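Local coordinates for probable manganase-dependent inorganic pyrophosphatase (Clostridium perfringens, PDB 3L31), which probably hydrolyses inorganic pyrophosphate to phosphate, with a CBS and DRTGG regulatory region that binds the inhibitor AMP, at residues A[58-63]-A[177-182]. Sequence-based numbering, arbitrary orientation. Where two conformers were deposited one is given.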
# COMPACT_ATOMS: atom_id res chain seq x y z
N ALA A 58 2.20 -1.52 6.64
CA ALA A 58 3.06 -0.44 7.15
C ALA A 58 4.02 0.04 6.08
O ALA A 58 4.31 1.23 5.99
CB ALA A 58 3.83 -0.83 8.42
N THR A 59 4.51 -0.86 5.24
CA THR A 59 5.52 -0.44 4.25
C THR A 59 4.97 0.57 3.24
O THR A 59 5.68 1.47 2.78
CB THR A 59 6.13 -1.63 3.50
OG1 THR A 59 6.79 -2.50 4.43
CG2 THR A 59 7.13 -1.12 2.48
N TYR A 60 3.70 0.43 2.89
CA TYR A 60 3.06 1.39 2.00
C TYR A 60 2.68 2.65 2.73
O TYR A 60 3.00 3.76 2.31
CB TYR A 60 1.80 0.78 1.41
CG TYR A 60 2.09 -0.50 0.71
CD1 TYR A 60 3.19 -0.63 -0.11
CD2 TYR A 60 1.26 -1.59 0.88
CE1 TYR A 60 3.46 -1.80 -0.75
CE2 TYR A 60 1.52 -2.76 0.25
CZ TYR A 60 2.62 -2.87 -0.57
OH TYR A 60 2.88 -4.05 -1.22
N MET A 61 2.00 2.48 3.85
CA MET A 61 1.42 3.63 4.59
C MET A 61 2.44 4.54 5.27
O MET A 61 2.09 5.64 5.75
CB MET A 61 0.43 3.13 5.67
CG MET A 61 -0.61 2.14 5.18
SD MET A 61 -1.68 2.87 3.94
CE MET A 61 -2.52 4.08 4.97
N ASP A 62 3.68 4.09 5.36
CA ASP A 62 4.70 4.78 6.17
C ASP A 62 6.04 4.86 5.44
O ASP A 62 6.98 4.08 5.72
CB ASP A 62 4.91 4.06 7.52
CG ASP A 62 3.68 4.06 8.40
OD1 ASP A 62 2.94 5.07 8.37
OD2 ASP A 62 3.45 3.07 9.13
N ILE A 63 6.15 5.78 4.49
CA ILE A 63 7.42 5.94 3.78
C ILE A 63 7.72 7.39 3.38
O ILE A 63 7.08 7.99 2.48
CB ILE A 63 7.55 4.99 2.55
N LEU A 177 2.98 1.19 -8.13
CA LEU A 177 3.32 -0.24 -8.19
C LEU A 177 4.70 -0.49 -7.59
O LEU A 177 4.95 -1.48 -6.88
CB LEU A 177 3.28 -0.79 -9.64
CG LEU A 177 1.89 -1.13 -10.12
CD1 LEU A 177 1.82 -1.38 -11.62
CD2 LEU A 177 1.38 -2.40 -9.36
N ILE A 178 5.63 0.38 -7.93
CA ILE A 178 7.06 0.06 -7.75
C ILE A 178 7.46 -0.41 -6.34
O ILE A 178 8.39 -1.22 -6.17
CB ILE A 178 7.96 1.22 -8.20
CG1 ILE A 178 9.40 0.76 -8.38
CG2 ILE A 178 7.87 2.40 -7.29
CD1 ILE A 178 10.06 1.64 -9.52
N VAL A 179 6.74 0.09 -5.33
CA VAL A 179 7.05 -0.29 -3.95
C VAL A 179 6.65 -1.75 -3.62
O VAL A 179 7.14 -2.33 -2.68
CB VAL A 179 6.54 0.72 -2.97
CG1 VAL A 179 6.65 0.20 -1.49
CG2 VAL A 179 7.38 2.01 -3.14
N GLN A 180 5.87 -2.36 -4.50
CA GLN A 180 5.54 -3.78 -4.41
C GLN A 180 6.67 -4.72 -4.76
O GLN A 180 6.55 -5.96 -4.57
CB GLN A 180 4.31 -4.10 -5.28
CG GLN A 180 3.17 -3.26 -4.78
CD GLN A 180 1.89 -3.55 -5.46
OE1 GLN A 180 1.71 -4.63 -6.04
NE2 GLN A 180 0.98 -2.56 -5.44
N SER A 181 7.74 -4.14 -5.26
CA SER A 181 8.92 -4.86 -5.72
C SER A 181 9.75 -5.38 -4.57
O SER A 181 10.50 -6.32 -4.73
CB SER A 181 9.84 -3.92 -6.50
OG SER A 181 9.12 -3.41 -7.58
N LEU A 182 9.61 -4.71 -3.43
CA LEU A 182 10.52 -4.93 -2.30
C LEU A 182 10.59 -6.39 -1.86
O LEU A 182 9.56 -7.08 -1.84
CB LEU A 182 10.14 -4.06 -1.08
CG LEU A 182 10.77 -2.67 -0.83
CD1 LEU A 182 11.00 -1.85 -2.05
CD2 LEU A 182 9.83 -1.93 0.07
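At the junction between the CBS pair (Bateman module) and the DRTGG domain, the C-terminal end of helix 53-61 packs through Thr59 and Tyr60 against Val179, Gln180 and Leu182, in and just after the 3-10 turn 179-181 that links helix 171-177 to helix 184-187. The touching atoms are mostly carbon. Chi1 of Val179 (170°) swings CG1 away from the backbone N to the edge of the Tyr60 ring, in the ring plane, 3.8 Å from CD1 and equally near CE1. Farther along the ring, Tyr60 OH lies 3.7 Å from Gln180 CG; the two side chains cross at about a right angle, the ring and amide planes 55° apart. This hydroxyl is buried without a polar partner in the model. The Tyr60 ring also stacks on Tyr60 of the second subunit, which places this contact beside the interface between the two subunits. Within the turn, Ser181 N and OG both hydrogen-bond to Ile178 O from the same face of its plane, OG at 2.7 Å. A bound AMP lies about 10 Å from the Thr59 side chain. Thr59 splits its branches: OG1 hydrogen-bonds to Asn55 O within helix 53-61, while the methyl CG2 meets Leu182 CD2 at 3.7 Å.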